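Local coordinates for protein glutathione S-transferase (Pseudomonas fluorescens, PDB 3M3M) that binds glutathione and probably acts as a glutathione transferase, joining the thiol of glutathione to electrophilic substrates, at residues M21-L27 with L76-F82; Q92-W96 with Y151-E155; A111-L116 with V170-F176. One frame throughout, in Å; residues are numbered along the deposited sequence.

How the contacts relate
Contact 1 pairs the ends of helices 13-24 and 69-77 in the thioredoxin-like N-terminal domain. Contacts 2 and 3 both use helix 87-117 of the all-helical C-terminal domain, each against a loop that flanks helix 159-168. Their segments alternate along the chain, and their centres lie 25 Å apart. Contacts 1 and 2 are neighbours, with centres 16 Å apart and nearest atoms about 5 Å apart. Contact 3 lies across the chain's centre from contact 1, 28 Å between centres. Contact 3 comes nearest to the ligand: the side chain of Arg112 is about 7 Å from the bound glutathione, against about 12 Å for Leu76 and 14 Å for Trp96.

Contact 1 of 3, residues M21-L27 with L76-F82; sequences MLNLLGL and LADGSQF
Met21, here selenomethionine, passes Leu76 in the opposite direction and ends on the ring of Phe82. From CB, the anti chi1 of -180° leads CG to Leu76, where Met21 CG packs on Leu76 CB at 3.6 Å. The chain then bends twice. Met21 SE comes next, 4.1 Å from Ala77 CB. Met21 CE finishes over one face of Phe82, 3.9 Å from the ring centroid, a CH-pi contact. SE itself stands oblique to the ring, in a Met-aromatic contact. Gln81 CG lies over the opposite face, toward its rim. Leu25 CD2 meets the ring edge at Phe82 CE2, 3.8 Å away, and Leu25 CD1 rests against Leu76 O.

Leu76 CD1 meets Leu22 CD2 at 3.9 Å, and Leu76 CD2 meets Leu27 CD1. Gly26 closes helix 13-24 with a Schellman motif, and Ser80 OG accepts from Phe82 N in an ST turn while donating to Ala77 O. The contact belongs to the thioredoxin-like N-terminal domain, where the C-terminal ends of helices 13-24 and 69-77 pack beside strand 4-8. Tyr4 of that strand touches Leu22, Leu27 and Leu76, and Ile159 of helix 159-168 covers Met21 and Ala77.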
HETATM    1  N   MSE A  21      -6.833  -2.454   5.997  1.00  7.13           N
HETATM    2  CA  MSE A  21      -7.122  -1.665   7.235  1.00  8.09           C
HETATM    3  C   MSE A  21      -8.588  -1.753   7.718  1.00  7.78           C
HETATM    4  O   MSE A  21      -8.817  -1.978   8.919  1.00  7.80           O
HETATM    5  CB  MSE A  21      -6.772  -0.223   6.954  1.00  6.19           C
HETATM    6  CG  MSE A  21      -6.988   0.768   8.108  1.00 10.06           C
HETATM    7 SE   MSE A  21      -5.450   0.654   9.383  1.00 23.89          SE
HETATM    8  CE  MSE A  21      -5.915  -0.924  10.482  1.00 13.71           C
ATOM      9  N   LEU A  22      -9.533  -1.650   6.785  1.00  7.32           N
ATOM     10  CA  LEU A  22     -10.935  -1.769   7.159  1.00  8.59           C
ATOM     11  C   LEU A  22     -11.233  -3.135   7.811  1.00  9.38           C
ATOM     12  O   LEU A  22     -11.961  -3.197   8.861  1.00  9.67           O
ATOM     13  CB  LEU A  22     -11.852  -1.479   5.943  1.00  9.13           C
ATOM     14  CG  LEU A  22     -11.815   0.008   5.486  1.00  8.38           C
ATOM     15  CD1 LEU A  22     -12.374   0.011   4.058  1.00 11.23           C
ATOM     16  CD2 LEU A  22     -12.674   0.844   6.454  1.00  9.79           C
ATOM     17  N   ASN A  23     -10.725  -4.203   7.207  1.00  9.31           N
ATOM     18  CA  ASN A  23     -10.952  -5.562   7.793  1.00  9.65           C
ATOM     19  C   ASN A  23     -10.231  -5.762   9.127  1.00 10.48           C
ATOM     20  O   ASN A  23     -10.786  -6.333  10.055  1.00 10.51           O
ATOM     21  CB  ASN A  23     -10.602  -6.678   6.768  1.00  8.55           C
ATOM     22  CG  ASN A  23     -11.663  -6.760   5.701  1.00 12.52           C
ATOM     23  OD1 ASN A  23     -12.666  -7.499   5.889  1.00 13.00           O
ATOM     24  ND2 ASN A  23     -11.556  -5.965   4.652  1.00 10.58           N
ATOM     25  N   LEU A  24      -9.009  -5.251   9.257  1.00 10.81           N
ATOM     26  CA  LEU A  24      -8.264  -5.451  10.514  1.00 10.53           C
ATOM     27  C   LEU A  24      -9.060  -4.752  11.657  1.00 11.08           C
ATOM     28  O   LEU A  24      -9.084  -5.284  12.758  1.00 11.06           O
ATOM     29  CB  LEU A  24      -6.882  -4.767  10.456  1.00  9.28           C
ATOM     30  CG  LEU A  24      -5.913  -5.598   9.658  1.00  8.84           C
ATOM     31  CD1 LEU A  24      -4.638  -4.653   9.365  1.00  8.51           C
ATOM     32  CD2 LEU A  24      -5.467  -6.940  10.418  1.00  8.14           C
ATOM     33  N   LEU A  25      -9.735  -3.647  11.351  1.00 10.23           N
ATOM     34  CA  LEU A  25     -10.488  -2.910  12.355  1.00 10.26           C
ATOM     35  C   LEU A  25     -11.991  -3.253  12.450  1.00 10.89           C
ATOM     36  O   LEU A  25     -12.717  -2.620  13.275  1.00 12.12           O
ATOM     37  CB  LEU A  25     -10.361  -1.375  12.141  1.00 10.35           C
ATOM     38  CG  LEU A  25      -8.960  -0.941  12.601  1.00 12.64           C
ATOM     39  CD1 LEU A  25      -8.624   0.430  11.953  1.00 18.88           C
ATOM     40  CD2 LEU A  25      -8.742  -0.939  14.130  1.00 16.46           C
ATOM     41  N   GLY A  26     -12.440  -4.244  11.649  1.00 11.29           N
ATOM     42  CA  GLY A  26     -13.812  -4.664  11.728  1.00 10.24           C
ATOM     43  C   GLY A  26     -14.777  -3.606  11.257  1.00 12.73           C
ATOM     44  O   GLY A  26     -15.922  -3.518  11.788  1.00 13.81           O
ATOM     45  N   LEU A  27     -14.338  -2.693  10.358  1.00 10.68           N
ATOM     46  CA  LEU A  27     -15.215  -1.572   9.982  1.00 12.07           C
ATOM     47  C   LEU A  27     -16.034  -1.878   8.707  1.00 14.85           C
ATOM     48  O   LEU A  27     -15.507  -2.440   7.747  1.00 14.22           O
ATOM     49  CB  LEU A  27     -14.425  -0.296   9.758  1.00 13.20           C
ATOM     50  CG  LEU A  27     -13.502   0.174  10.867  1.00 15.08           C
ATOM     51  CD1 LEU A  27     -12.601   1.316  10.377  1.00 15.76           C
ATOM     52  CD2 LEU A  27     -14.378   0.639  12.032  1.00 16.75           C
ATOM     53  N   LEU A  76      -8.162   6.155   9.475  1.00  9.26           N
ATOM     54  CA  LEU A  76      -8.826   4.920  10.020  1.00  8.59           C
ATOM     55  C   LEU A  76      -8.176   4.428  11.287  1.00  9.89           C
ATOM     56  O   LEU A  76      -8.854   3.894  12.223  1.00 11.43           O
ATOM     57  CB  LEU A  76      -8.827   3.784   8.958  1.00  7.75           C
ATOM     58  CG  LEU A  76      -9.669   4.130   7.745  1.00 11.01           C
ATOM     59  CD1 LEU A  76      -9.528   3.095   6.580  1.00 10.43           C
ATOM     60  CD2 LEU A  76     -11.165   4.329   8.127  1.00 11.16           C
ATOM     61  N   ALA A  77      -6.875   4.579  11.382  1.00 10.31           N
ATOM     62  CA  ALA A  77      -6.064   3.948  12.476  1.00 10.34           C
ATOM     63  C   ALA A  77      -5.987   4.826  13.741  1.00 15.99           C
ATOM     64  O   ALA A  77      -5.458   4.407  14.789  1.00 15.70           O
ATOM     65  CB  ALA A  77      -4.614   3.647  12.012  1.00 10.77           C
ATOM     66  N   ASP A  78      -6.348   6.106  13.594  1.00 17.83           N
ATOM     67  CA  ASP A  78      -5.944   7.026  14.688  1.00 20.76           C
ATOM     68  C   ASP A  78      -6.739   6.564  15.943  1.00 18.85           C
ATOM     69  O   ASP A  78      -7.942   6.237  15.862  1.00 17.75           O
ATOM     70  CB  ASP A  78      -6.296   8.440  14.328  1.00 23.33           C
ATOM     71  CG  ASP A  78      -6.148   9.380  15.506  1.00 31.96           C
ATOM     72  OD1 ASP A  78      -7.236   9.898  15.948  1.00 40.61           O
ATOM     73  OD2 ASP A  78      -4.992   9.420  16.038  1.00 36.29           O
ATOM     74  N   GLY A  79      -6.016   6.503  17.063  1.00 20.12           N
ATOM     75  CA  GLY A  79      -6.611   5.969  18.316  1.00 20.21           C
ATOM     76  C   GLY A  79      -6.610   4.468  18.440  1.00 20.31           C
ATOM     77  O   GLY A  79      -7.200   3.964  19.411  1.00 22.95           O
ATOM     78  N   SER A  80      -6.035   3.719  17.466  1.00 16.01           N
ATOM     79  CA  SER A  80      -5.963   2.269  17.536  1.00 15.12           C
ATOM     80  C   SER A  80      -4.545   1.822  17.816  1.00 13.56           C
ATOM     81  O   SER A  80      -3.573   2.643  17.798  1.00 16.43           O
ATOM     82  CB  SER A  80      -6.449   1.572  16.234  1.00 12.98           C
ATOM     83  OG  SER A  80      -5.452   1.776  15.216  1.00 13.82           O
ATOM     84  N   GLN A  81      -4.360   0.506  17.988  1.00 13.79           N
ATOM     85  CA  GLN A  81      -3.044  -0.030  18.208  1.00 14.05           C
ATOM     86  C   GLN A  81      -2.212   0.050  16.897  1.00 11.78           C
ATOM     87  O   GLN A  81      -1.015  -0.342  16.918  1.00 13.34           O
ATOM     88  CB  GLN A  81      -3.118  -1.511  18.547  1.00 15.30           C
ATOM     89  CG  GLN A  81      -3.782  -2.384  17.460  1.00 19.12           C
ATOM     90  CD  GLN A  81      -5.330  -2.501  17.623  1.00 20.93           C
ATOM     91  OE1 GLN A  81      -6.032  -1.579  18.129  1.00 21.20           O
ATOM     92  NE2 GLN A  81      -5.848  -3.652  17.189  1.00 22.84           N
ATOM     93  N   PHE A  82      -2.841   0.457  15.797  1.00 10.12           N
ATOM     94  CA  PHE A  82      -2.015   0.538  14.505  1.00  9.99           C
ATOM     95  C   PHE A  82      -1.337   1.866  14.258  1.00 10.67           C
ATOM     96  O   PHE A  82      -0.643   2.012  13.212  1.00  9.06           O
ATOM     97  CB  PHE A  82      -2.918   0.182  13.314  1.00 10.19           C
ATOM     98  CG  PHE A  82      -3.504  -1.174  13.463  1.00  9.75           C
ATOM     99  CD1 PHE A  82      -2.734  -2.268  13.125  1.00 13.25           C
ATOM    100  CD2 PHE A  82      -4.848  -1.349  13.848  1.00 12.49           C
ATOM    101  CE1 PHE A  82      -3.271  -3.569  13.189  1.00 15.34           C
ATOM    102  CE2 PHE A  82      -5.406  -2.666  13.942  1.00 11.61           C
ATOM    103  CZ  PHE A  82      -4.603  -3.754  13.633  1.00 12.92           C
TER

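Contact 2 of 3, residues Q92-W96 with Y151-E155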
ATOM      1  N   GLN A  92       7.986   8.015  13.401  1.00  9.58           N
ATOM      2  CA  GLN A  92       8.621   6.922  12.672  1.00  8.57           C
ATOM      3  C   GLN A  92       7.664   6.186  11.750  1.00  8.24           C
ATOM      4  O   GLN A  92       8.082   5.721  10.691  1.00  8.01           O
ATOM      5  CB  GLN A  92       9.318   5.917  13.604  1.00 10.93           C
ATOM      6  CG  GLN A  92      10.577   6.718  14.211  1.00 14.31           C
ATOM      7  CD  GLN A  92      11.363   6.003  15.261  1.00 23.73           C
ATOM      8  OE1 GLN A  92      10.812   5.487  16.236  1.00 20.45           O
ATOM      9  NE2 GLN A  92      12.721   6.062  15.123  1.00 27.16           N
ATOM     10  N   VAL A  93       6.426   5.991  12.205  1.00 10.02           N
ATOM     11  CA  VAL A  93       5.405   5.419  11.302  1.00  8.43           C
ATOM     12  C   VAL A  93       5.270   6.309  10.029  1.00  8.69           C
ATOM     13  O   VAL A  93       5.289   5.792   8.901  1.00  8.23           O
ATOM     14  CB  VAL A  93       4.059   5.264  12.055  1.00 10.32           C
ATOM     15  CG1 VAL A  93       2.863   5.108  11.044  1.00  9.91           C
ATOM     16  CG2 VAL A  93       4.214   4.112  13.066  1.00 10.15           C
ATOM     17  N   LEU A  94       5.206   7.636  10.212  1.00  7.86           N
ATOM     18  CA  LEU A  94       5.036   8.552   9.024  1.00  7.63           C
ATOM     19  C   LEU A  94       6.294   8.498   8.204  1.00  7.33           C
ATOM     20  O   LEU A  94       6.191   8.505   7.012  1.00  7.36           O
ATOM     21  CB  LEU A  94       4.771  10.032   9.461  1.00  7.70           C
ATOM     22  CG  LEU A  94       3.382  10.126  10.152  1.00 10.55           C
ATOM     23  CD1 LEU A  94       3.216  11.552  10.724  1.00  9.85           C
ATOM     24  CD2 LEU A  94       2.240   9.890   9.120  1.00 11.60           C
ATOM     25  N   GLN A  95       7.460   8.325   8.825  1.00  7.18           N
ATOM     26  CA  GLN A  95       8.711   8.239   8.049  1.00  5.94           C
ATOM     27  C   GLN A  95       8.599   7.071   7.071  1.00  7.39           C
ATOM     28  O   GLN A  95       8.915   7.230   5.922  1.00  7.64           O
ATOM     29  CB  GLN A  95       9.859   8.008   9.068  1.00  7.54           C
ATOM     30  CG  GLN A  95      11.161   7.658   8.457  1.00  7.67           C
ATOM     31  CD  GLN A  95      12.096   7.196   9.565  1.00 11.28           C
ATOM     32  OE1 GLN A  95      12.697   8.004  10.289  1.00 11.91           O
ATOM     33  NE2 GLN A  95      12.194   5.851   9.726  1.00  9.90           N
ATOM     34  N   TRP A  96       8.243   5.874   7.560  1.00  5.61           N
ATOM     35  CA  TRP A  96       8.152   4.749   6.671  1.00  7.17           C
ATOM     36  C   TRP A  96       7.057   4.970   5.575  1.00  8.38           C
ATOM     37  O   TRP A  96       7.222   4.482   4.472  1.00  7.66           O
ATOM     38  CB  TRP A  96       7.876   3.444   7.488  1.00  8.23           C
ATOM     39  CG  TRP A  96       9.097   3.013   8.181  1.00  8.70           C
ATOM     40  CD1 TRP A  96       9.343   3.178   9.522  1.00  9.16           C
ATOM     41  CD2 TRP A  96      10.305   2.545   7.588  1.00  6.31           C
ATOM     42  NE1 TRP A  96      10.637   2.798   9.837  1.00  9.98           N
ATOM     43  CE2 TRP A  96      11.241   2.354   8.672  1.00  9.57           C
ATOM     44  CE3 TRP A  96      10.677   2.177   6.265  1.00  8.16           C
ATOM     45  CZ2 TRP A  96      12.540   1.890   8.463  1.00 12.37           C
ATOM     46  CZ3 TRP A  96      12.011   1.713   6.069  1.00 12.16           C
ATOM     47  CH2 TRP A  96      12.900   1.557   7.183  1.00 12.49           C
ATOM     48  N   TYR A 151       8.815  -5.496  13.301  1.00 12.67           N
ATOM     49  CA  TYR A 151       7.946  -4.638  12.423  1.00 10.79           C
ATOM     50  C   TYR A 151       8.785  -3.401  12.139  1.00 10.99           C
ATOM     51  O   TYR A 151       9.924  -3.266  12.666  1.00 12.97           O
ATOM     52  CB  TYR A 151       6.648  -4.237  13.125  1.00  9.57           C
ATOM     53  CG  TYR A 151       5.749  -5.444  13.292  1.00 10.40           C
ATOM     54  CD1 TYR A 151       5.022  -5.971  12.209  1.00 12.75           C
ATOM     55  CD2 TYR A 151       5.642  -6.063  14.516  1.00 15.72           C
ATOM     56  CE1 TYR A 151       4.188  -7.119  12.385  1.00 18.00           C
ATOM     57  CE2 TYR A 151       4.842  -7.224  14.682  1.00 17.83           C
ATOM     58  CZ  TYR A 151       4.107  -7.708  13.621  1.00 19.65           C
ATOM     59  OH  TYR A 151       3.254  -8.801  13.839  1.00 22.17           O
ATOM     60  N   LEU A 152       8.297  -2.545  11.239  1.00 10.75           N
ATOM     61  CA  LEU A 152       9.185  -1.416  10.860  1.00 11.76           C
ATOM     62  C   LEU A 152       9.400  -0.473  12.003  1.00 12.70           C
ATOM     63  O   LEU A 152      10.498   0.143  12.077  1.00 13.57           O
ATOM     64  CB  LEU A 152       8.594  -0.662   9.605  1.00  8.05           C
ATOM     65  CG  LEU A 152       8.737  -1.587   8.393  1.00 10.17           C
ATOM     66  CD1 LEU A 152       7.830  -0.976   7.312  1.00 11.96           C
ATOM     67  CD2 LEU A 152      10.174  -1.684   7.883  1.00  9.20           C
ATOM     68  N   VAL A 153       8.383  -0.330  12.881  1.00 12.05           N
ATOM     69  CA  VAL A 153       8.490   0.561  14.017  1.00 13.06           C
ATOM     70  C   VAL A 153       8.398  -0.318  15.277  1.00 15.59           C
ATOM     71  O   VAL A 153       7.289  -0.646  15.735  1.00 14.41           O
ATOM     72  CB  VAL A 153       7.440   1.696  14.019  1.00 14.35           C
ATOM     73  CG1 VAL A 153       7.595   2.642  15.248  1.00 17.38           C
ATOM     74  CG2 VAL A 153       7.529   2.599  12.670  1.00 11.21           C
ATOM     75  N   GLY A 154       9.577  -0.775  15.740  1.00 18.02           N
ATOM     76  CA  GLY A 154       9.625  -1.584  16.953  1.00 17.83           C
ATOM     77  C   GLY A 154       8.850  -2.879  16.922  1.00 17.48           C
ATOM     78  O   GLY A 154       8.964  -3.667  15.970  1.00 16.17           O
ATOM     79  N   GLU A 155       8.154  -3.143  18.027  1.00 17.40           N
ATOM     80  CA  GLU A 155       7.499  -4.427  18.231  1.00 18.98           C
ATOM     81  C   GLU A 155       6.065  -4.420  17.898  1.00 18.23           C
ATOM     82  O   GLU A 155       5.364  -5.396  18.305  1.00 19.71           O
ATOM     83  CB  GLU A 155       7.605  -4.797  19.772  1.00 20.52           C
ATOM     84  CG  GLU A 155       9.012  -5.044  20.235  1.00 27.22           C
ATOM     85  CD  GLU A 155       9.470  -6.480  19.899  1.00 40.13           C
ATOM     86  OE1 GLU A 155       8.608  -7.417  19.848  1.00 43.65           O
ATOM     87  OE2 GLU A 155      10.698  -6.700  19.734  1.00 44.37           O
TER
HETATM   88  O   HOH W   1      11.510   2.518  12.634  1.00 20.88           O
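A water bridges Trp96 and Leu152: it accepts from Trp96 NE1 at 2.9 Å and donates to Leu152 O at 2.6 Å. The contact belongs to the helical C-terminal domain of the glutathione transferase fold, where the loop before helix 159-168 packs on helix 87-117. The water lies in the plane of the indole, at its edge. Leu152 comes over a face instead. Leu152 CB sits 3.9 Å from the centroid of the five-membered ring of Trp96 and only 6° off the ring normal, a CH-pi contact. Leu152 CD2 lies over the same face nearer the rim, and Gln95 NE2 over the opposite one. A leucine in place of Trp96 has no indole, and the water, short of one mate, would probably be held less firmly at Leu152 O.

Outside the two segments, Leu152 N is hydrogen-bonded to Asp161 OD1, and Val141 and Gln145 of helix 125-146 also touch the indole. Val153 makes the other part of the contact. With Val153 CG1 anti to the backbone N (chi1 -179°), CG2 is turned to Val93 and the indole. Val153 CG2 lies 3.7 Å from both Val93 CG2 and Trp96 CD1.

Contact 3 of 3, residues A111-L116 with V170-F176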
ATOM      1  N   ALA A 111       7.095  -1.383 -11.669  1.00 10.40           N
ATOM      2  CA  ALA A 111       7.672  -2.624 -12.304  1.00  9.88           C
ATOM      3  C   ALA A 111       6.573  -3.676 -12.433  1.00 11.62           C
ATOM      4  O   ALA A 111       6.474  -4.417 -13.443  1.00 11.55           O
ATOM      5  CB  ALA A 111       8.814  -3.170 -11.434  1.00 10.66           C
ATOM      6  N   ARG A 112       5.790  -3.820 -11.363  1.00  8.67           N
ATOM      7  CA  ARG A 112       4.673  -4.821 -11.394  1.00 10.01           C
ATOM      8  C   ARG A 112       3.684  -4.415 -12.496  1.00 10.80           C
ATOM      9  O   ARG A 112       3.159  -5.269 -13.209  1.00 12.88           O
ATOM     10  CB  ARG A 112       3.994  -4.821 -10.012  1.00  9.24           C
ATOM     11  CG  ARG A 112       2.568  -5.506 -10.058  1.00 11.27           C
ATOM     12  CD  ARG A 112       2.156  -5.810  -8.581  1.00 12.55           C
ATOM     13  NE  ARG A 112       0.798  -6.435  -8.502  1.00 11.36           N
ATOM     14  CZ  ARG A 112      -0.356  -5.773  -8.446  1.00 11.75           C
ATOM     15  NH1 ARG A 112      -0.370  -4.433  -8.533  1.00 11.58           N
ATOM     16  NH2 ARG A 112      -1.511  -6.414  -8.188  1.00 12.61           N
ATOM     17  N   PHE A 113       3.385  -3.126 -12.644  1.00  9.93           N
ATOM     18  CA  PHE A 113       2.461  -2.717 -13.744  1.00 12.54           C
ATOM     19  C   PHE A 113       3.031  -3.103 -15.103  1.00 13.59           C
ATOM     20  O   PHE A 113       2.349  -3.754 -15.901  1.00 13.29           O
ATOM     21  CB  PHE A 113       2.171  -1.226 -13.723  1.00 13.13           C
ATOM     22  CG  PHE A 113       1.244  -0.813 -14.810  1.00 15.76           C
ATOM     23  CD1 PHE A 113      -0.104  -1.079 -14.717  1.00 20.77           C
ATOM     24  CD2 PHE A 113       1.756  -0.149 -15.956  1.00 14.25           C
ATOM     25  CE1 PHE A 113      -0.962  -0.670 -15.740  1.00 22.24           C
ATOM     26  CE2 PHE A 113       0.884   0.204 -16.990  1.00 16.19           C
ATOM     27  CZ  PHE A 113      -0.447  -0.072 -16.878  1.00 18.72           C
ATOM     28  N   ILE A 114       4.296  -2.773 -15.322  1.00 13.51           N
ATOM     29  CA  ILE A 114       4.962  -3.112 -16.588  1.00 13.00           C
ATOM     30  C   ILE A 114       4.926  -4.600 -16.864  1.00 14.07           C
ATOM     31  O   ILE A 114       4.583  -5.027 -17.990  1.00 13.77           O
ATOM     32  CB  ILE A 114       6.423  -2.555 -16.605  1.00 14.47           C
ATOM     33  CG1 ILE A 114       6.369  -1.011 -16.759  1.00 15.35           C
ATOM     34  CG2 ILE A 114       7.260  -3.175 -17.768  1.00 14.53           C
ATOM     35  CD1 ILE A 114       7.833  -0.355 -16.439  1.00 17.00           C
ATOM     36  N   GLN A 115       5.305  -5.413 -15.881  1.00 14.24           N
ATOM     37  CA  GLN A 115       5.398  -6.855 -16.095  1.00 13.98           C
ATOM     38  C   GLN A 115       3.996  -7.511 -16.058  1.00 14.79           C
ATOM     39  O   GLN A 115       3.640  -8.259 -16.934  1.00 14.61           O
ATOM     40  CB  GLN A 115       6.267  -7.483 -15.033  1.00 14.55           C
ATOM     41  CG  GLN A 115       6.448  -9.008 -15.184  1.00 15.83           C
ATOM     42  CD  GLN A 115       7.478  -9.560 -14.219  1.00 23.06           C
ATOM     43  OE1 GLN A 115       8.389  -8.828 -13.764  1.00 18.51           O
ATOM     44  NE2 GLN A 115       7.350 -10.863 -13.892  1.00 26.16           N
ATOM     45  N   LEU A 116       3.243  -7.315 -14.996  1.00 14.23           N
ATOM     46  CA  LEU A 116       1.989  -8.052 -14.871  1.00 14.43           C
ATOM     47  C   LEU A 116       0.893  -7.469 -15.826  1.00 15.98           C
ATOM     48  O   LEU A 116       0.055  -8.272 -16.372  1.00 17.87           O
ATOM     49  CB  LEU A 116       1.506  -7.882 -13.417  1.00 12.30           C
ATOM     50  CG  LEU A 116       0.192  -8.646 -13.150  1.00 13.66           C
ATOM     51  CD1 LEU A 116       0.318 -10.154 -13.179  1.00 15.38           C
ATOM     52  CD2 LEU A 116      -0.233  -8.219 -11.716  1.00 14.55           C
ATOM     53  N   VAL A 170       3.559  -8.479  -3.317  1.00 11.01           N
ATOM     54  CA  VAL A 170       3.406  -8.863  -4.727  1.00 10.47           C
ATOM     55  C   VAL A 170       4.620  -8.377  -5.569  1.00 10.96           C
ATOM     56  O   VAL A 170       4.573  -8.273  -6.798  1.00 10.65           O
ATOM     57  CB  VAL A 170       2.044  -8.381  -5.332  1.00  8.84           C
ATOM     58  CG1 VAL A 170       0.904  -9.267  -4.721  1.00 11.90           C
ATOM     59  CG2 VAL A 170       1.776  -6.910  -5.043  1.00  8.80           C
ATOM     60  N   ALA A 171       5.770  -8.138  -4.883  1.00 10.86           N
ATOM     61  CA  ALA A 171       6.933  -7.603  -5.602  1.00 10.47           C
ATOM     62  C   ALA A 171       7.437  -8.631  -6.617  1.00 10.62           C
ATOM     63  O   ALA A 171       7.960  -8.232  -7.657  1.00 10.77           O
ATOM     64  CB  ALA A 171       8.031  -7.197  -4.663  1.00 11.07           C
ATOM     65  N   ASP A 172       7.134  -9.908  -6.366  1.00 12.17           N
ATOM     66  CA  ASP A 172       7.494 -10.907  -7.361  1.00 14.76           C
ATOM     67  C   ASP A 172       6.777 -10.721  -8.672  1.00 14.92           C
ATOM     68  O   ASP A 172       7.310 -11.077  -9.750  1.00 13.77           O
ATOM     69  CB  ASP A 172       7.256 -12.288  -6.796  1.00 16.85           C
ATOM     70  CG  ASP A 172       5.774 -12.535  -6.589  1.00 23.61           C
ATOM     71  OD1 ASP A 172       5.117 -11.695  -5.899  1.00 23.30           O
ATOM     72  OD2 ASP A 172       5.242 -13.513  -7.164  1.00 29.20           O
ATOM     73  N   GLU A 173       5.584 -10.115  -8.651  1.00 14.38           N
ATOM     74  CA  GLU A 173       4.840  -9.863  -9.925  1.00 15.01           C
ATOM     75  C   GLU A 173       5.472  -8.768 -10.778  1.00 14.53           C
ATOM     76  O   GLU A 173       5.046  -8.556 -11.895  1.00 13.86           O
ATOM     77  CB  GLU A 173       3.371  -9.487  -9.685  1.00 13.99           C
ATOM     78  CG  GLU A 173       2.714 -10.617  -8.860  1.00 14.39           C
ATOM     79  CD  GLU A 173       1.275 -10.437  -8.468  1.00 14.49           C
ATOM     80  OE1 GLU A 173       0.725  -9.335  -8.599  1.00 13.41           O
ATOM     81  OE2 GLU A 173       0.691 -11.447  -7.932  1.00 15.46           O
ATOM     82  N   GLY A 174       6.401  -8.014 -10.179  1.00 12.80           N
ATOM     83  CA  GLY A 174       7.216  -7.012 -10.911  1.00 12.38           C
ATOM     84  C   GLY A 174       8.686  -7.502 -11.061  1.00 13.22           C
ATOM     85  O   GLY A 174       9.567  -6.706 -11.467  1.00 12.52           O
ATOM     86  N   GLY A 175       8.917  -8.806 -10.796  1.00 13.61           N
ATOM     87  CA  GLY A 175      10.230  -9.414 -11.052  1.00 14.55           C
ATOM     88  C   GLY A 175      11.275  -9.266  -9.973  1.00 15.60           C
ATOM     89  O   GLY A 175      12.434  -9.657 -10.162  1.00 16.72           O
ATOM     90  N   PHE A 176      10.914  -8.720  -8.826  1.00 13.14           N
ATOM     91  CA  PHE A 176      11.796  -8.771  -7.652  1.00 12.79           C
ATOM     92  C   PHE A 176      11.860 -10.121  -6.968  1.00 13.81           C
ATOM     93  O   PHE A 176      10.837 -10.772  -6.692  1.00 15.11           O
ATOM     94  CB  PHE A 176      11.402  -7.674  -6.591  1.00 11.94           C
ATOM     95  CG  PHE A 176      11.407  -6.291  -7.176  1.00 11.82           C
ATOM     96  CD1 PHE A 176      12.603  -5.492  -7.118  1.00 11.33           C
ATOM     97  CD2 PHE A 176      10.241  -5.742  -7.774  1.00  8.13           C
ATOM     98  CE1 PHE A 176      12.606  -4.155  -7.694  1.00  9.20           C
ATOM     99  CE2 PHE A 176      10.290  -4.416  -8.370  1.00  8.41           C
ATOM    100  CZ  PHE A 176      11.465  -3.650  -8.329  1.00 10.56           C
TER
HETATM  101  O   HOH W   2      -1.930  -9.304  -8.358  1.00 15.56           O
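The backbones nearly touch where Arg112 CA and Gly174 CA lie 3.4 Å apart. Helix 87-117 here meets the short 3-10 turn 171-173 and the two glycines after it. A CB on Gly174 would run into Arg112 N, which fits the glycine at this point.

Arg112 carries the polar part. Its CG is anti to the backbone N (chi1 163°), and the chain stays extended to NE, lying side by side with Glu173. Arg112 NE donates to Glu173 OE1 at 2.9 Å with an almost straight N-H...O angle of 176°. The bond is part of a salt bridge, and NE approaches OE1 almost in line with the CD-OE1 bond of Glu173. The two planes are 15° apart, nearly coplanar, and Glu173 OE1 sits at the guanidinium edge, close to its plane. A water closes the arrangement: it accepts from Arg112 NH2 at 2.9 Å and donates to Glu173 OE1 at 2.7 Å. NH2 also donates to Arg11 O, which ties the group to the N-terminal domain. These bonds probably limit how the guanidinium can turn.

Val170 CG2 lies over one guanidinium face, 3.6 Å from Arg112 NE. Leu116 CD2 packs on the carboxylate, 3.4 Å from Glu173 OE1. CB and CG of Gln115 pack against Glu173 O. Deeper in, Ala111 CB packs on Phe176 CE2 at 3.6 Å, oblique to the ring. Phe176 meets Tyr136 of helix 125-146 edge-to-face, and Gly174 O accepts from His132 NE2.

The arrangement joins the long first helix of the glutathione transferase C-terminal domain to the loop after helix 159-168. That helix carries the glutathione-binding Tyr167, whose side chain is about 4 Å from that of Arg112. The salt bridge thus lies close to the glutathione site, probably as a second-shell element.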